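Local coordinates for protein sugar ABC transporter (Agrobacterium radiobacter, PDB 4RXT) that binds alpha-L-arabinopyranose in the cleft between its two lobes and probably hands sugar on to an ABC-type importer, at residues A242-D248 against T275-T281; S146-R150 against A199-I203. All blocks are in the same frame, centred on the assembly; numbering follows the deposited sequence.

Overall arrangement
From the N terminus, the chain builds most of the first lobe's parallel sheet and passes into the second lobe before either contact begins. Contact 2 comes first: it closes a loop of 48 residues, joining the start of helix 145-161 to the turn between strand 194-199 and helix 202-214. After it has closed, contact 1 closes a shorter loop of 26 residues, pairing strand 243-246 with strand 278-280 at the end of the second lobe's sheet. The two therefore run in series, neither nested nor crossed. The excursion within contact 1 visits helix 249-264 and strand 272-274 of the first lobe's sheet. The contact centres lie about 12 Å apart, and both reach the arabinopyranose.

Contact 1 of 2, residues A242-D248 against T275-T281. With ARA (alpha-L-arabinopyranose), chain B.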
loop_
_atom_site.group_PDB
_atom_site.type_symbol
_atom_site.label_atom_id
_atom_site.label_comp_id
_atom_site.label_asym_id
_atom_site.label_seq_id
_atom_site.Cartn_x
_atom_site.Cartn_y
_atom_site.Cartn_z
ATOM N N ALA A 242 17.055 2.307 -2.277
ATOM C CA ALA A 242 17.574 3.425 -1.505
ATOM C C ALA A 242 16.713 3.778 -0.298
ATOM O O ALA A 242 17.203 4.323 0.718
ATOM C CB ALA A 242 17.741 4.648 -2.398
ATOM N N GLY A 243 15.418 3.503 -0.416
ATOM C CA GLY A 243 14.478 3.823 0.647
ATOM C C GLY A 243 13.186 3.106 0.433
ATOM O O GLY A 243 12.836 2.825 -0.714
ATOM N N LEU A 244 12.477 2.858 1.541
ATOM C CA LEU A 244 11.137 2.286 1.519
ATOM C C LEU A 244 10.236 3.097 2.398
ATOM O O LEU A 244 10.545 3.299 3.592
ATOM C CB LEU A 244 11.140 0.861 2.085
ATOM C CG LEU A 244 11.907 -0.178 1.261
ATOM C CD1 LEU A 244 12.159 -1.440 2.076
ATOM C CD2 LEU A 244 11.204 -0.519 -0.053
ATOM N N VAL A 245 9.104 3.563 1.831
ATOM C CA VAL A 245 8.068 4.209 2.668
ATOM C C VAL A 245 7.223 3.116 3.302
ATOM O O VAL A 245 6.534 2.379 2.612
ATOM C CB VAL A 245 7.185 5.185 1.896
ATOM C CG1 VAL A 245 6.208 5.896 2.842
ATOM C CG2 VAL A 245 8.038 6.218 1.142
ATOM N N VAL A 246 7.270 3.049 4.627
ATOM C CA VAL A 246 6.656 1.953 5.379
ATOM C C VAL A 246 5.400 2.467 6.095
ATOM O O VAL A 246 5.378 3.572 6.632
ATOM C CB VAL A 246 7.659 1.319 6.370
ATOM C CG1 VAL A 246 7.040 0.233 7.266
ATOM C CG2 VAL A 246 8.807 0.721 5.570
ATOM N N GLN A 247 4.344 1.667 5.988
ATOM C CA GLN A 247 3.040 1.949 6.547
ATOM C C GLN A 247 2.839 1.125 7.812
ATOM O O GLN A 247 3.773 0.491 8.282
ATOM C CB GLN A 247 1.997 1.543 5.507
ATOM C CG GLN A 247 2.132 2.198 4.141
ATOM C CD GLN A 247 0.988 1.797 3.233
ATOM O OE1 GLN A 247 -0.121 2.366 3.279
ATOM N NE2 GLN A 247 1.225 0.772 2.423
ATOM N N ASP A 248 1.627 1.120 8.363
ATOM C CA ASP A 248 1.272 0.289 9.532
ATOM C C ASP A 248 0.098 -0.644 9.217
ATOM O O ASP A 248 -0.998 -0.500 9.770
ATOM C CB ASP A 248 0.986 1.125 10.796
ATOM C CG ASP A 248 1.118 0.321 12.091
ATOM O OD1 ASP A 248 1.208 -0.922 12.044
ATOM O OD2 ASP A 248 1.078 0.987 13.158
ATOM N N THR A 275 -2.808 6.335 9.968
ATOM C CA THR A 275 -1.965 5.288 10.565
ATOM C C THR A 275 -0.444 5.516 10.337
ATOM O O THR A 275 0.398 4.738 10.829
ATOM C CB THR A 275 -2.416 3.872 10.128
ATOM O OG1 THR A 275 -2.528 3.803 8.700
ATOM C CG2 THR A 275 -3.752 3.497 10.761
ATOM N N GLY A 276 -0.090 6.579 9.611
ATOM C CA GLY A 276 1.287 7.028 9.506
ATOM C C GLY A 276 2.122 6.395 8.404
ATOM O O GLY A 276 1.866 5.277 7.927
ATOM N N ALA A 277 3.145 7.144 8.016
ATOM C CA ALA A 277 4.141 6.707 7.028
ATOM C C ALA A 277 5.522 7.159 7.445
ATOM O O ALA A 277 5.693 8.258 7.953
ATOM C CB ALA A 277 3.822 7.282 5.660
ATOM N N ASN A 278 6.516 6.305 7.217
ATOM C CA ASN A 278 7.911 6.631 7.496
ATOM C C ASN A 278 8.826 6.165 6.379
ATOM O O ASN A 278 8.764 4.985 5.959
ATOM C CB ASN A 278 8.397 5.991 8.817
ATOM C CG ASN A 278 7.730 6.611 10.051
ATOM O OD1 ASN A 278 8.222 7.593 10.628
ATOM N ND2 ASN A 278 6.591 6.054 10.442
ATOM N N LEU A 279 9.661 7.088 5.907
ATOM C CA LEU A 279 10.734 6.727 4.980
ATOM C C LEU A 279 11.839 6.003 5.741
ATOM O O LEU A 279 12.486 6.550 6.624
ATOM C CB LEU A 279 11.279 7.955 4.266
ATOM C CG LEU A 279 12.353 7.616 3.224
ATOM C CD1 LEU A 279 11.809 6.799 2.055
ATOM C CD2 LEU A 279 13.070 8.869 2.771
ATOM N N VAL A 280 12.054 4.769 5.311
ATOM C CA VAL A 280 13.048 3.902 5.934
ATOM C C VAL A 280 14.226 3.754 5.007
ATOM O O VAL A 280 14.053 3.431 3.823
ATOM C CB VAL A 280 12.437 2.538 6.258
ATOM C CG1 VAL A 280 13.494 1.587 6.843
ATOM C CG2 VAL A 280 11.282 2.714 7.221
ATOM N N THR A 281 15.429 3.974 5.569
ATOM C CA THR A 281 16.683 3.851 4.844
ATOM C C THR A 281 17.647 3.020 5.672
ATOM O O THR A 281 17.340 2.657 6.796
ATOM C CB THR A 281 17.330 5.215 4.608
ATOM O OG1 THR A 281 17.741 5.748 5.873
ATOM C CG2 THR A 281 16.380 6.138 3.858
HETATM C C1 ARA B . 0.393 -1.630 -0.298
HETATM C C2 ARA B . -0.786 -0.676 -0.574
HETATM C C3 ARA B . -1.985 -1.482 -1.045
HETATM C C4 ARA B . -1.620 -2.407 -2.219
HETATM C C5 ARA B . -0.163 -2.544 -2.370
HETATM O O1 ARA B . 1.363 -0.604 -0.475
HETATM O O2 ARA B . -1.158 0.034 0.622
HETATM O O3 ARA B . -3.056 -0.566 -1.332
HETATM O O4 ARA B . -1.948 -1.848 -3.494
HETATM O O5 ARA B . 0.564 -2.757 -1.148
HETATM O O HOH W 1 5.115 3.838 9.303
HETATM O O HOH W 2 -0.029 3.504 7.688
HETATM O O HOH W 3 0.218 3.557 13.196
#
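Leu244 and Val280 exchange two backbone hydrogen bonds, and Val246 and Asn278 do the same, 2.8 Å from Val246 N to Asn278 O. Between these hydrogen-bonded pairs sits the non-hydrogen-bonded pair Val245-Leu279, where the CA atoms come within 4.3 Å of each other.

Apolar contacts lie on both faces. CG2 of Val246 meets CG2 of Val280 at 3.6 Å; each of these methyls stands beside its own backbone N, with CG1 anti to it, and helix 288-294 packs beneath. On the other face Val245 spreads its branches, CG1 to Ala277 CB and CG2 to Leu279 CD1, both at 3.9 Å, against Ile115.

One water adds to the still-bonded pair Val246-Asn278, spanning Val246 O and Asn278 ND2. Where the chains part, a second joins Asp248 N to Thr275 OG1 and Gly276 O, and a third links Asp248 OD2 with Thr275 O.

Toward the sugar, Gln247 extends NE2 to O2 of the arabinopyranose (3.1 Å, 170° at the hydrogen), while Asp227 and Thr107 hold its amide. Both chain segments are passing between lobes here, the hinge crossovers characteristic of periplasmic binding proteins of this sugar-binding family.

Contact 2 of 2, residues S146-R150 against A199-I203; sequences SLEQR and ASNLI. With ARA (alpha-L-arabinopyranose), chain B.
Arg150 reaches Ser200 on a chain drawn out straight from CG to NE, with CG turned away from its own carbonyl carbon (chi1 -65°), which carries the guanidinium off helix 145-161 and across to the turn at Ser200. Leu147, one helical turn earlier, has the same kind of first torsion, and its CD2 swings over to Ser200 O and Asn201 CB.

The arginine makes the polar link. NH1 donates to Ser200 O at 2.8 Å with 161° at the hydrogen, and the oxygen lies almost in the guanidinium plane, only 5° out of it, while NH1 also sits in the plane of the Ser200 carbonyl. The same nitrogen gives a second bond to O1 of the arabinopyranose (2.9 Å), and NH2 one to O2 of the sugar (2.9 Å), so the group meets both partners edge-on. Asn109 accepts from NE and Phe226 adds a cation-pi contact; together they should fix the rotation of the guanidinium.

Helix 145-161 and the turn at Ser200-Asn201 follow neighbouring parallel strands, 133-139 and 194-199. The sugar is thus bound at the C-terminal ends of the strands of an alpha/beta lobe, as in other periplasmic sugar-binding proteins.

Van der Waals packing runs alongside. CD2 of Leu147 lies 3.8 Å from both Ser200 O and Asn201 CB, and the side chains of Leu147 and Asn201 are inclined to each other rather than aligned. Asn201 OD1 turns back to cap Met204 N at the start of helix 202-214, and CB faces the sugar. Ser146 OG approaches O3 of the sugar at 2.8 Å. Behind the leucine, a water donates to Leu147 O and bonds to Ser200 OG at 2.7 Å.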
loop_
_atom_site.group_PDB
_atom_site.type_symbol
_atom_site.label_atom_id
_atom_site.label_comp_id
_atom_site.label_asym_id
_atom_site.label_seq_id
_atom_site.Cartn_x
_atom_site.Cartn_y
_atom_site.Cartn_z
ATOM N N SER A 146 -5.247 4.092 -3.123
ATOM C CA SER A 146 -3.954 4.322 -2.451
ATOM C C SER A 146 -2.880 4.704 -3.489
ATOM O O SER A 146 -2.131 5.679 -3.319
ATOM C CB SER A 146 -3.523 3.094 -1.641
ATOM O OG SER A 146 -3.501 1.986 -2.497
ATOM N N LEU A 147 -2.800 3.918 -4.555
ATOM C CA LEU A 147 -1.706 4.092 -5.532
ATOM C C LEU A 147 -1.836 5.382 -6.366
ATOM O O LEU A 147 -0.827 6.028 -6.701
ATOM C CB LEU A 147 -1.597 2.886 -6.456
ATOM C CG LEU A 147 -1.489 1.527 -5.729
ATOM C CD1 LEU A 147 -1.300 0.404 -6.760
ATOM C CD2 LEU A 147 -0.410 1.473 -4.642
ATOM N N GLU A 148 -3.080 5.711 -6.743
ATOM C CA GLU A 148 -3.293 6.965 -7.494
ATOM C C GLU A 148 -2.920 8.195 -6.647
ATOM O O GLU A 148 -2.342 9.185 -7.139
ATOM C CB GLU A 148 -4.707 7.045 -8.027
ATOM C CG GLU A 148 -5.001 5.983 -9.075
ATOM C CD GLU A 148 -4.079 5.994 -10.304
ATOM O OE1 GLU A 148 -3.552 7.066 -10.708
ATOM O OE2 GLU A 148 -3.920 4.916 -10.921
ATOM N N GLN A 149 -3.220 8.126 -5.355
ATOM C CA GLN A 149 -2.814 9.217 -4.457
ATOM C C GLN A 149 -1.291 9.320 -4.297
ATOM O O GLN A 149 -0.737 10.406 -4.247
ATOM C CB GLN A 149 -3.502 9.117 -3.107
ATOM C CG GLN A 149 -4.973 9.413 -3.233
ATOM C CD GLN A 149 -5.687 9.353 -1.916
ATOM O OE1 GLN A 149 -5.385 8.514 -1.102
ATOM N NE2 GLN A 149 -6.643 10.244 -1.699
ATOM N N ARG A 150 -0.613 8.176 -4.179
ATOM C CA ARG A 150 0.870 8.181 -4.099
ATOM C C ARG A 150 1.446 8.788 -5.370
ATOM O O ARG A 150 2.377 9.606 -5.338
ATOM C CB ARG A 150 1.415 6.779 -3.875
ATOM C CG ARG A 150 0.991 6.232 -2.553
ATOM C CD ARG A 150 1.356 4.776 -2.404
ATOM N NE ARG A 150 0.638 4.233 -1.258
ATOM C CZ ARG A 150 0.550 2.967 -0.914
ATOM N NH1 ARG A 150 1.245 2.030 -1.567
ATOM N NH2 ARG A 150 -0.196 2.676 0.125
ATOM N N ALA A 199 8.740 3.187 -7.022
ATOM C CA ALA A 199 7.990 1.903 -7.082
ATOM C C ALA A 199 6.992 1.917 -5.930
ATOM O O ALA A 199 7.341 1.733 -4.778
ATOM C CB ALA A 199 8.946 0.716 -6.950
ATOM N N SER A 200 5.728 2.206 -6.253
ATOM C CA SER A 200 4.850 2.774 -5.226
ATOM C C SER A 200 4.061 1.796 -4.334
ATOM O O SER A 200 3.150 2.214 -3.627
ATOM C CB SER A 200 3.872 3.734 -5.845
ATOM O OG SER A 200 3.049 3.016 -6.737
ATOM N N ASN A 201 4.403 0.509 -4.387
ATOM C CA ASN A 201 3.882 -0.441 -3.408
ATOM C C ASN A 201 4.869 -1.611 -3.238
ATOM O O ASN A 201 5.872 -1.678 -3.933
ATOM C CB ASN A 201 2.449 -0.881 -3.765
ATOM C CG ASN A 201 2.399 -2.004 -4.798
ATOM O OD1 ASN A 201 3.284 -2.126 -5.653
ATOM N ND2 ASN A 201 1.385 -2.829 -4.715
ATOM N N LEU A 202 4.515 -2.551 -2.373
ATOM C CA LEU A 202 5.429 -3.665 -2.095
ATOM C C LEU A 202 5.794 -4.434 -3.378
ATOM O O LEU A 202 6.935 -4.815 -3.592
ATOM C CB LEU A 202 4.782 -4.617 -1.113
ATOM C CG LEU A 202 5.561 -5.899 -0.820
ATOM C CD1 LEU A 202 6.877 -5.501 -0.194
ATOM C CD2 LEU A 202 4.730 -6.780 0.092
ATOM N N ILE A 203 4.784 -4.720 -4.183
ATOM C CA ILE A 203 4.924 -5.585 -5.339
ATOM C C ILE A 203 5.860 -4.966 -6.368
ATOM O O ILE A 203 6.727 -5.601 -6.924
ATOM C CB ILE A 203 3.544 -5.934 -5.974
ATOM C CG1 ILE A 203 2.564 -6.488 -4.915
ATOM C CG2 ILE A 203 3.705 -6.901 -7.146
ATOM C CD1 ILE A 203 3.118 -7.651 -4.111
HETATM C C1 ARA B . 0.393 -1.630 -0.298
HETATM C C2 ARA B . -0.786 -0.676 -0.574
HETATM C C3 ARA B . -1.985 -1.482 -1.045
HETATM C C4 ARA B . -1.620 -2.407 -2.219
HETATM C C5 ARA B . -0.163 -2.544 -2.370
HETATM O O1 ARA B . 1.363 -0.604 -0.475
HETATM O O2 ARA B . -1.158 0.034 0.622
HETATM O O3 ARA B . -3.056 -0.566 -1.332
HETATM O O4 ARA B . -1.948 -1.848 -3.494
HETATM O O5 ARA B . 0.564 -2.757 -1.148
HETATM O O HOH W 4 1.573 5.056 -7.693
#